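Local coordinates for protein alpha-fucosidase (Bifidobacterium bifidum, PDB 2EAB) that probably releases alpha-1,2-linked L-fucose from glycans by hydrolysis through its family 95 glycoside hydrolase catalytic domain, the part of a longer protein described here, at residues M421-S434 / A507-Y521. Numbering follows the deposited sequence.
Sequences MNVNLQMNYWPTYS and AVPWILQNVYEAYEY. With EDO (1,2-ethanediol), chain D; EDO (1,2-ethanediol), chain I; EDO (1,2-ethanediol), chain G.
Gln-426 lies across the indole of Trp-510, its CG 3.5 Å from the centroid of the five-membered ring and only 6° off the ring normal, a CH-pi contact over the face. Its CG stands anti to the carbonyl carbon and the chain bends at chi2 (82°), folding the amide back toward the start of its own helix. There NE2 donates a nearly straight hydrogen bond of 2.8 Å to Met-421 O, arriving from above the carbonyl plane, and OE1 takes a weak one from Val-423 N. As a knob, the side chain fills the hole between Ala-507, Trp-510, Ile-511 and Asn-514. The far end of the indole meets Val-423, whose CB is 3.6 Å from Trp-510 CH2, while Asn-422 OD1, also bonded to Tyr-578, sits at the ring edge in plane. At the N-terminal end of the contact, Met-421 crosses Ile-511 at about a right angle, Met-421 SD lying 3.9 Å from Ile-511 CG2.

Helices 424-428 and 507-520 run almost parallel, at 8°, within the family 95 catalytic domain, an (alpha/alpha)6 barrel in this family; helix 767-780 packs against the former and helices 525-546 and 577-596 against the latter.

Beyond the short helix, Tyr-433 reaches along helix 507-520, and its OH donates to Asn-514 O at 2.8 Å. Glu-517 and Ala-518 backbone lies over one face of its ring. Tyr-433 CB presses onto the face of the Tyr-521 ring, 3.4 Å from its centroid, whereas the two nearly parallel rings are offset so far that little of one lies over the other. A water lies within hydrogen-bonding distance of both Tyr-429 O and Glu-517 OE1, bridging the two segments; the other carboxylate oxygen, OE2, pairs with Arg-820.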
ATOM      1  N   MET A 421      -4.094   1.304  -9.183  1.00  5.44           N
ATOM      2  CA  MET A 421      -4.265   2.587  -8.513  1.00  5.88           C
ATOM      3  C   MET A 421      -5.726   2.986  -8.307  1.00  5.92           C
ATOM      4  O   MET A 421      -6.042   4.167  -8.196  1.00  6.03           O
ATOM      5  CB  MET A 421      -3.474   3.662  -9.271  1.00  6.18           C
ATOM      6  CG  MET A 421      -3.017   4.837  -8.422  1.00  6.94           C
ATOM      7  SD  MET A 421      -1.798   5.845  -9.272  1.00  6.66           S
ATOM      8  CE  MET A 421      -2.843   6.706 -10.448  1.00  7.02           C
ATOM      9  N   ASN A 422      -6.613   2.000  -8.214  1.00  6.04           N
ATOM     10  CA  ASN A 422      -8.013   2.280  -7.897  1.00  6.29           C
ATOM     11  C   ASN A 422      -8.495   1.473  -6.689  1.00  6.14           C
ATOM     12  O   ASN A 422      -9.626   0.987  -6.661  1.00  6.24           O
ATOM     13  CB  ASN A 422      -8.917   2.088  -9.126  1.00  6.85           C
ATOM     14  CG  ASN A 422     -10.148   2.994  -9.105  1.00  6.58           C
ATOM     15  OD1 ASN A 422     -10.222   3.963  -8.347  1.00  6.25           O
ATOM     16  ND2 ASN A 422     -11.121   2.680  -9.951  1.00  7.12           N
ATOM     17  N   VAL A 423      -7.579   1.326  -5.726  1.00  6.05           N
ATOM     18  CA  VAL A 423      -7.781   0.894  -4.328  1.00  6.20           C
ATOM     19  C   VAL A 423      -6.519   0.225  -3.786  1.00  5.97           C
ATOM     20  O   VAL A 423      -6.195   0.382  -2.609  1.00  5.75           O
ATOM     21  CB  VAL A 423      -9.037  -0.005  -4.060  1.00  6.48           C
ATOM     22  CG1 VAL A 423      -8.905  -1.389  -4.700  1.00  7.05           C
ATOM     23  CG2 VAL A 423      -9.295  -0.139  -2.552  1.00  7.12           C
ATOM     24  N   ASN A 424      -5.817  -0.519  -4.636  1.00  5.57           N
ATOM     25  CA  ASN A 424      -4.771  -1.411  -4.144  1.00  5.61           C
ATOM     26  C   ASN A 424      -3.518  -0.668  -3.709  1.00  5.43           C
ATOM     27  O   ASN A 424      -3.048  -0.845  -2.586  1.00  5.37           O
ATOM     28  CB  ASN A 424      -4.417  -2.472  -5.184  1.00  6.11           C
ATOM     29  CG  ASN A 424      -5.626  -3.243  -5.666  1.00  6.29           C
ATOM     30  OD1 ASN A 424      -5.988  -4.286  -5.104  1.00  9.35           O
ATOM     31  ND2 ASN A 424      -6.278  -2.727  -6.682  1.00  6.03           N
ATOM     32  N   LEU A 425      -2.994   0.178  -4.589  1.00  5.54           N
ATOM     33  CA  LEU A 425      -1.824   0.977  -4.243  1.00  5.70           C
ATOM     34  C   LEU A 425      -2.135   1.921  -3.081  1.00  5.62           C
ATOM     35  O   LEU A 425      -1.293   2.141  -2.202  1.00  5.79           O
ATOM     36  CB  LEU A 425      -1.311   1.744  -5.464  1.00  5.59           C
ATOM     37  CG  LEU A 425       0.001   2.509  -5.270  1.00  5.83           C
ATOM     38  CD1 LEU A 425       1.149   1.575  -4.899  1.00  6.55           C
ATOM     39  CD2 LEU A 425       0.339   3.327  -6.504  1.00  6.21           C
ATOM     40  N   GLN A 426      -3.349   2.468  -3.079  1.00  5.51           N
ATOM     41  CA  GLN A 426      -3.820   3.285  -1.966  1.00  5.42           C
ATOM     42  C   GLN A 426      -3.718   2.507  -0.656  1.00  5.71           C
ATOM     43  O   GLN A 426      -3.187   3.013   0.336  1.00  5.62           O
ATOM     44  CB  GLN A 426      -5.265   3.729  -2.197  1.00  5.93           C
ATOM     45  CG  GLN A 426      -5.446   4.815  -3.259  1.00  5.58           C
ATOM     46  CD  GLN A 426      -5.486   4.308  -4.697  1.00  5.06           C
ATOM     47  OE1 GLN A 426      -5.415   3.100  -4.967  1.00  5.75           O
ATOM     48  NE2 GLN A 426      -5.614   5.244  -5.632  1.00  5.62           N
ATOM     49  N   MET A 427      -4.230   1.277  -0.656  1.00  5.55           N
ATOM     50  CA  MET A 427      -4.220   0.430   0.534  1.00  5.58           C
ATOM     51  C   MET A 427      -2.804   0.140   1.034  1.00  5.64           C
ATOM     52  O   MET A 427      -2.562   0.120   2.245  1.00  5.85           O
ATOM     53  CB  MET A 427      -4.982  -0.866   0.275  1.00  5.64           C
ATOM     54  CG  MET A 427      -5.236  -1.670   1.535  1.00  5.94           C
ATOM     55  SD  MET A 427      -6.313  -3.084   1.307  1.00  6.20           S
ATOM     56  CE  MET A 427      -7.774  -2.301   0.606  1.00  8.62           C
ATOM     57  N   ASN A 428      -1.873  -0.065   0.103  1.00  5.57           N
ATOM     58  CA  ASN A 428      -0.470  -0.270   0.461  1.00  5.90           C
ATOM     59  C   ASN A 428       0.070   0.869   1.316  1.00  5.97           C
ATOM     60  O   ASN A 428       0.994   0.665   2.106  1.00  6.92           O
ATOM     61  CB  ASN A 428       0.407  -0.377  -0.787  1.00  6.01           C
ATOM     62  CG  ASN A 428       0.259  -1.697  -1.521  1.00  5.24           C
ATOM     63  OD1 ASN A 428      -0.651  -2.483  -1.265  1.00  5.67           O
ATOM     64  ND2 ASN A 428       1.154  -1.925  -2.474  1.00  6.54           N
ATOM     65  N   TYR A 429      -0.484   2.063   1.118  1.00  6.03           N
ATOM     66  CA  TYR A 429      -0.054   3.258   1.841  1.00  6.10           C
ATOM     67  C   TYR A 429      -1.111   3.823   2.783  1.00  6.61           C
ATOM     68  O   TYR A 429      -1.145   5.032   3.049  1.00  7.51           O
ATOM     69  CB  TYR A 429       0.532   4.307   0.869  1.00  6.35           C
ATOM     70  CG  TYR A 429       1.819   3.791   0.273  1.00  6.12           C
ATOM     71  CD1 TYR A 429       3.036   4.005   0.919  1.00  6.34           C
ATOM     72  CD2 TYR A 429       1.817   3.028  -0.894  1.00  6.10           C
ATOM     73  CE1 TYR A 429       4.220   3.490   0.404  1.00  6.40           C
ATOM     74  CE2 TYR A 429       2.995   2.513  -1.415  1.00  6.09           C
ATOM     75  CZ  TYR A 429       4.190   2.745  -0.762  1.00  6.31           C
ATOM     76  OH  TYR A 429       5.347   2.222  -1.289  1.00  6.29           O
ATOM     77  N   TRP A 430      -1.974   2.943   3.292  1.00  6.05           N
ATOM     78  CA  TRP A 430      -2.883   3.312   4.378  1.00  6.35           C
ATOM     79  C   TRP A 430      -2.300   3.249   5.793  1.00  6.14           C
ATOM     80  O   TRP A 430      -2.656   4.094   6.605  1.00  6.64           O
ATOM     81  CB  TRP A 430      -4.187   2.517   4.339  1.00  6.96           C
ATOM     82  CG  TRP A 430      -5.140   2.933   3.260  1.00  7.57           C
ATOM     83  CD1 TRP A 430      -5.095   4.068   2.497  1.00  8.37           C
ATOM     84  CD2 TRP A 430      -6.306   2.215   2.843  1.00  8.03           C
ATOM     85  NE1 TRP A 430      -6.152   4.084   1.609  1.00  8.11           N
ATOM     86  CE2 TRP A 430      -6.910   2.959   1.804  1.00  8.55           C
ATOM     87  CE3 TRP A 430      -6.897   1.011   3.244  1.00  9.15           C
ATOM     88  CZ2 TRP A 430      -8.080   2.528   1.157  1.00  9.03           C
ATOM     89  CZ3 TRP A 430      -8.056   0.585   2.600  1.00  9.83           C
ATOM     90  CH2 TRP A 430      -8.634   1.345   1.572  1.00  9.38           C
ATOM     91  N   PRO A 431      -1.463   2.239   6.128  1.00  6.17           N
ATOM     92  CA  PRO A 431      -0.917   2.248   7.500  1.00  6.45           C
ATOM     93  C   PRO A 431       0.384   3.022   7.653  1.00  6.32           C
ATOM     94  O   PRO A 431       0.914   3.122   8.757  1.00  6.43           O
ATOM     95  CB  PRO A 431      -0.643   0.770   7.762  1.00  6.65           C
ATOM     96  CG  PRO A 431      -0.257   0.236   6.413  1.00  6.81           C
ATOM     97  CD  PRO A 431      -1.041   1.034   5.385  1.00  6.61           C
ATOM     98  N   THR A 432       0.898   3.563   6.560  1.00  6.35           N
ATOM     99  CA  THR A 432       2.269   4.045   6.533  1.00  6.23           C
ATOM    100  C   THR A 432       2.530   5.170   7.530  1.00  6.13           C
ATOM    101  O   THR A 432       3.600   5.231   8.130  1.00  6.29           O
ATOM    102  CB  THR A 432       2.636   4.495   5.113  1.00  6.38           C
ATOM    103  OG1 THR A 432       2.133   3.532   4.176  1.00  6.42           O
ATOM    104  CG2 THR A 432       4.146   4.636   4.950  1.00  7.19           C
ATOM    105  N   TYR A 433       1.555   6.055   7.698  1.00  5.89           N
ATOM    106  CA  TYR A 433       1.724   7.179   8.607  1.00  5.99           C
ATOM    107  C   TYR A 433       1.251   6.870  10.024  1.00  5.89           C
ATOM    108  O   TYR A 433       1.970   7.129  10.994  1.00  6.03           O
ATOM    109  CB  TYR A 433       1.016   8.414   8.057  1.00  6.19           C
ATOM    110  CG  TYR A 433       1.318   8.680   6.603  1.00  6.21           C
ATOM    111  CD1 TYR A 433       2.560   9.176   6.216  1.00  6.41           C
ATOM    112  CD2 TYR A 433       0.367   8.419   5.613  1.00  6.42           C
ATOM    113  CE1 TYR A 433       2.847   9.411   4.886  1.00  7.17           C
ATOM    114  CE2 TYR A 433       0.643   8.655   4.273  1.00  6.28           C
ATOM    115  CZ  TYR A 433       1.881   9.159   3.922  1.00  6.42           C
ATOM    116  OH  TYR A 433       2.167   9.408   2.601  1.00  6.95           O
ATOM    117  N   SER A 434       0.052   6.306  10.144  1.00  5.97           N
ATOM    118  CA  SER A 434      -0.524   6.026  11.459  1.00  6.15           C
ATOM    119  C   SER A 434       0.308   5.002  12.231  1.00  6.16           C
ATOM    120  O   SER A 434       0.386   5.068  13.464  1.00  6.41           O
ATOM    121  CB  SER A 434      -1.984   5.581  11.340  1.00  6.30           C
ATOM    122  OG  SER A 434      -2.083   4.346  10.655  1.00  6.79           O
ATOM    123  N   ALA A 507      -8.585   7.980 -10.069  1.00  5.73           N
ATOM    124  CA  ALA A 507      -7.461   7.290  -9.445  1.00  5.92           C
ATOM    125  C   ALA A 507      -6.366   8.270  -9.020  1.00  5.68           C
ATOM    126  O   ALA A 507      -5.704   8.059  -7.995  1.00  5.65           O
ATOM    127  CB  ALA A 507      -6.892   6.253 -10.394  1.00  6.50           C
ATOM    128  N   VAL A 508      -6.154   9.323  -9.811  1.00  5.54           N
ATOM    129  CA  VAL A 508      -5.127  10.314  -9.475  1.00  5.82           C
ATOM    130  C   VAL A 508      -5.523  11.162  -8.255  1.00  5.78           C
ATOM    131  O   VAL A 508      -4.787  11.185  -7.272  1.00  6.05           O
ATOM    132  CB  VAL A 508      -4.678  11.155 -10.703  1.00  5.79           C
ATOM    133  CG1 VAL A 508      -3.707  12.247 -10.278  1.00  6.46           C
ATOM    134  CG2 VAL A 508      -4.039  10.254 -11.745  1.00  6.23           C
ATOM    135  N   PRO A 509      -6.707  11.817  -8.279  1.00  5.82           N
ATOM    136  CA  PRO A 509      -7.217  12.366  -7.017  1.00  6.27           C
ATOM    137  C   PRO A 509      -7.062  11.410  -5.824  1.00  6.14           C
ATOM    138  O   PRO A 509      -6.569  11.811  -4.772  1.00  6.45           O
ATOM    139  CB  PRO A 509      -8.692  12.640  -7.337  1.00  6.29           C
ATOM    140  CG  PRO A 509      -8.668  13.029  -8.789  1.00  6.50           C
ATOM    141  CD  PRO A 509      -7.586  12.165  -9.417  1.00  6.27           C
ATOM    142  N   TRP A 510      -7.454  10.150  -5.982  1.00  5.85           N
ATOM    143  CA  TRP A 510      -7.386   9.219  -4.865  1.00  5.58           C
ATOM    144  C   TRP A 510      -5.958   9.012  -4.344  1.00  5.76           C
ATOM    145  O   TRP A 510      -5.712   9.158  -3.145  1.00  5.77           O
ATOM    146  CB  TRP A 510      -8.022   7.888  -5.236  1.00  5.88           C
ATOM    147  CG  TRP A 510      -8.343   7.005  -4.065  1.00  5.53           C
ATOM    148  CD1 TRP A 510      -8.040   7.216  -2.743  1.00  5.78           C
ATOM    149  CD2 TRP A 510      -9.015   5.756  -4.127  1.00  5.92           C
ATOM    150  NE1 TRP A 510      -8.502   6.172  -1.983  1.00  6.04           N
ATOM    151  CE2 TRP A 510      -9.096   5.254  -2.810  1.00  5.81           C
ATOM    152  CE3 TRP A 510      -9.559   5.003  -5.178  1.00  5.99           C
ATOM    153  CZ2 TRP A 510      -9.716   4.036  -2.513  1.00  6.81           C
ATOM    154  CZ3 TRP A 510     -10.178   3.801  -4.886  1.00  6.26           C
ATOM    155  CH2 TRP A 510     -10.245   3.324  -3.566  1.00  6.18           C
ATOM    156  N   ILE A 511      -5.019   8.675  -5.225  1.00  5.58           N
ATOM    157  CA  ILE A 511      -3.645   8.471  -4.767  1.00  5.54           C
ATOM    158  C   ILE A 511      -3.050   9.763  -4.194  1.00  5.41           C
ATOM    159  O   ILE A 511      -2.199   9.709  -3.310  1.00  5.27           O
ATOM    160  CB  ILE A 511      -2.742   7.841  -5.865  1.00  5.66           C
ATOM    161  CG1 ILE A 511      -1.541   7.120  -5.241  1.00  5.83           C
ATOM    162  CG2 ILE A 511      -2.303   8.878  -6.897  1.00  5.97           C
ATOM    163  CD1 ILE A 511      -1.913   5.877  -4.434  1.00  6.37           C
ATOM    164  N   LEU A 512      -3.513  10.913  -4.677  1.00  5.80           N
ATOM    165  CA  LEU A 512      -3.111  12.184  -4.075  1.00  6.00           C
ATOM    166  C   LEU A 512      -3.514  12.318  -2.611  1.00  5.86           C
ATOM    167  O   LEU A 512      -2.878  13.072  -1.864  1.00  6.30           O
ATOM    168  CB  LEU A 512      -3.598  13.374  -4.893  1.00  5.95           C
ATOM    169  CG  LEU A 512      -2.829  13.593  -6.203  1.00  6.35           C
ATOM    170  CD1 LEU A 512      -3.569  14.587  -7.085  1.00  7.28           C
ATOM    171  CD2 LEU A 512      -1.393  14.041  -5.973  1.00  6.93           C
ATOM    172  N   GLN A 513      -4.560  11.608  -2.192  1.00  5.93           N
ATOM    173  CA  GLN A 513      -4.877  11.577  -0.763  1.00  5.98           C
ATOM    174  C   GLN A 513      -3.730  10.983   0.041  1.00  5.84           C
ATOM    175  O   GLN A 513      -3.323  11.548   1.059  1.00  5.79           O
ATOM    176  CB  GLN A 513      -6.151  10.797  -0.474  1.00  6.34           C
ATOM    177  CG  GLN A 513      -7.421  11.484  -0.918  1.00  6.89           C
ATOM    178  CD  GLN A 513      -8.665  10.833  -0.351  1.00  7.27           C
ATOM    179  OE1 GLN A 513      -8.717  10.502   0.829  1.00  7.42           O
ATOM    180  NE2 GLN A 513      -9.687  10.675  -1.187  1.00  7.23           N
ATOM    181  N   ASN A 514      -3.212   9.840  -0.410  1.00  5.40           N
ATOM    182  CA  ASN A 514      -2.086   9.207   0.276  1.00  5.78           C
ATOM    183  C   ASN A 514      -0.880  10.135   0.324  1.00  5.98           C
ATOM    184  O   ASN A 514      -0.157  10.184   1.318  1.00  6.13           O
ATOM    185  CB  ASN A 514      -1.667   7.907  -0.421  1.00  6.09           C
ATOM    186  CG  ASN A 514      -2.717   6.821  -0.353  1.00  6.09           C
ATOM    187  OD1 ASN A 514      -2.620   5.893   0.458  1.00  7.95           O
ATOM    188  ND2 ASN A 514      -3.700   6.903  -1.224  1.00  4.75           N
ATOM    189  N   VAL A 515      -0.679  10.873  -0.763  1.00  5.88           N
ATOM    190  CA  VAL A 515       0.425  11.820  -0.866  1.00  6.45           C
ATOM    191  C   VAL A 515       0.238  12.975   0.123  1.00  6.30           C
ATOM    192  O   VAL A 515       1.163  13.304   0.870  1.00  6.48           O
ATOM    193  CB  VAL A 515       0.610  12.328  -2.321  1.00  6.44           C
ATOM    194  CG1 VAL A 515       1.649  13.430  -2.383  1.00  7.45           C
ATOM    195  CG2 VAL A 515       1.016  11.182  -3.233  1.00  6.90           C
ATOM    196  N   TYR A 516      -0.951  13.577   0.138  1.00  6.19           N
ATOM    197  CA  TYR A 516      -1.211  14.689   1.048  1.00  6.27           C
ATOM    198  C   TYR A 516      -1.069  14.278   2.516  1.00  6.25           C
ATOM    199  O   TYR A 516      -0.647  15.082   3.354  1.00  6.26           O
ATOM    200  CB  TYR A 516      -2.579  15.341   0.785  1.00  6.53           C
ATOM    201  CG  TYR A 516      -2.784  16.544   1.674  1.00  7.13           C
ATOM    202  CD1 TYR A 516      -2.076  17.719   1.447  1.00  7.73           C
ATOM    203  CD2 TYR A 516      -3.639  16.496   2.776  1.00  8.04           C
ATOM    204  CE1 TYR A 516      -2.218  18.823   2.279  1.00  9.05           C
ATOM    205  CE2 TYR A 516      -3.790  17.607   3.616  1.00  9.15           C
ATOM    206  CZ  TYR A 516      -3.070  18.761   3.358  1.00  8.64           C
ATOM    207  OH  TYR A 516      -3.194  19.868   4.175  1.00 10.02           O
ATOM    208  N   GLU A 517      -1.413  13.031   2.829  1.00  6.12           N
ATOM    209  CA  GLU A 517      -1.257  12.538   4.196  1.00  6.25           C
ATOM    210  C   GLU A 517       0.182  12.620   4.701  1.00  6.15           C
ATOM    211  O   GLU A 517       0.406  12.764   5.900  1.00  6.12           O
ATOM    212  CB  GLU A 517      -1.799  11.119   4.338  1.00  6.19           C
ATOM    213  CG  GLU A 517      -3.300  11.044   4.174  1.00  6.88           C
ATOM    214  CD  GLU A 517      -3.951   9.999   5.043  1.00  7.04           C
ATOM    215  OE1 GLU A 517      -3.308   8.968   5.340  1.00  7.27           O
ATOM    216  OE2 GLU A 517      -5.115  10.212   5.438  1.00  8.40           O
ATOM    217  N   ALA A 518       1.159  12.545   3.799  1.00  6.19           N
ATOM    218  CA  ALA A 518       2.549  12.714   4.210  1.00  6.69           C
ATOM    219  C   ALA A 518       2.756  14.063   4.885  1.00  6.46           C
ATOM    220  O   ALA A 518       3.535  14.167   5.839  1.00  7.18           O
ATOM    221  CB  ALA A 518       3.486  12.550   3.031  1.00  6.93           C
ATOM    222  N   TYR A 519       2.063  15.089   4.392  1.00  6.38           N
ATOM    223  CA  TYR A 519       2.067  16.388   5.051  1.00  6.76           C
ATOM    224  C   TYR A 519       1.188  16.418   6.307  1.00  6.63           C
ATOM    225  O   TYR A 519       1.614  16.927   7.351  1.00  6.91           O
ATOM    226  CB  TYR A 519       1.677  17.526   4.099  1.00  7.42           C
ATOM    227  CG  TYR A 519       1.686  18.852   4.814  1.00  8.87           C
ATOM    228  CD1 TYR A 519       2.887  19.379   5.286  1.00  9.96           C
ATOM    229  CD2 TYR A 519       0.512  19.556   5.072  1.00  9.92           C
ATOM    230  CE1 TYR A 519       2.934  20.578   5.971  1.00 11.19           C
ATOM    231  CE2 TYR A 519       0.552  20.781   5.772  1.00  9.89           C
ATOM    232  CZ  TYR A 519       1.774  21.268   6.205  1.00 10.52           C
ATOM    233  OH  TYR A 519       1.853  22.460   6.886  1.00 11.95           O
ATOM    234  N   GLU A 520      -0.029  15.881   6.222  1.00  6.74           N
ATOM    235  CA  GLU A 520      -0.937  15.883   7.379  1.00  7.34           C
ATOM    236  C   GLU A 520      -0.261  15.354   8.630  1.00  7.10           C
ATOM    237  O   GLU A 520      -0.406  15.920   9.713  1.00  7.59           O
ATOM    238  CB  GLU A 520      -2.121  14.964   7.152  1.00  8.00           C
ATOM    239  CG  GLU A 520      -3.194  15.450   6.252  1.00  8.73           C
ATOM    240  CD  GLU A 520      -4.327  14.443   6.179  1.00  9.32           C
ATOM    241  OE1 GLU A 520      -4.049  13.231   6.331  1.00  9.03           O
ATOM    242  OE2 GLU A 520      -5.487  14.843   5.969  1.00  9.85           O
ATOM    243  N   TYR A 521       0.437  14.232   8.489  1.00  6.88           N
ATOM    244  CA  TYR A 521       1.009  13.543   9.631  1.00  7.14           C
ATOM    245  C   TYR A 521       2.382  14.081  10.063  1.00  7.67           C
ATOM    246  O   TYR A 521       2.865  13.728  11.143  1.00  8.51           O
ATOM    247  CB  TYR A 521       1.115  12.050   9.340  1.00  7.38           C
ATOM    248  CG  TYR A 521      -0.159  11.240   9.455  1.00  6.57           C
ATOM    249  CD1 TYR A 521      -0.496  10.611  10.652  1.00  6.81           C
ATOM    250  CD2 TYR A 521      -0.996  11.050   8.355  1.00  6.15           C
ATOM    251  CE1 TYR A 521      -1.634   9.827  10.760  1.00  6.92           C
ATOM    252  CE2 TYR A 521      -2.140  10.257   8.455  1.00  6.49           C
ATOM    253  CZ  TYR A 521      -2.446   9.650   9.662  1.00  6.71           C
ATOM    254  OH  TYR A 521      -3.563   8.861   9.780  1.00  7.34           O
TER
HETATM  255  C1  EDO D4804     -12.980   1.706  -5.524  1.00 29.74           C
HETATM  256  O1  EDO D4804     -13.967   0.574  -5.334  1.00 30.59           O
HETATM  257  C2  EDO D4804     -12.668   1.730  -7.073  1.00 30.60           C
HETATM  258  O2  EDO D4804     -11.881   0.500  -7.419  1.00 27.98           O
HETATM  259  C1  EDO I4812      -0.987  19.953   9.261  1.00 41.98           C
HETATM  260  O1  EDO I4812      -1.780  18.999   8.487  1.00 40.66           O
HETATM  261  C2  EDO I4812       0.404  19.272   9.036  1.00 42.33           C
HETATM  262  O2  EDO I4812       0.650  18.628  10.590  1.00 41.15           O
HETATM  263  C1  EDO G4807      -6.947   6.615   6.936  1.00 42.74           C
HETATM  264  O1  EDO G4807      -7.228   7.226   8.292  1.00 37.02           O
HETATM  265  C2  EDO G4807      -5.416   6.230   6.942  1.00 43.60           C
HETATM  266  O2  EDO G4807      -4.669   7.445   7.200  1.00 37.12           O
HETATM  267  O   HOH W   1      -2.760   7.339   3.280  1.00  8.97           O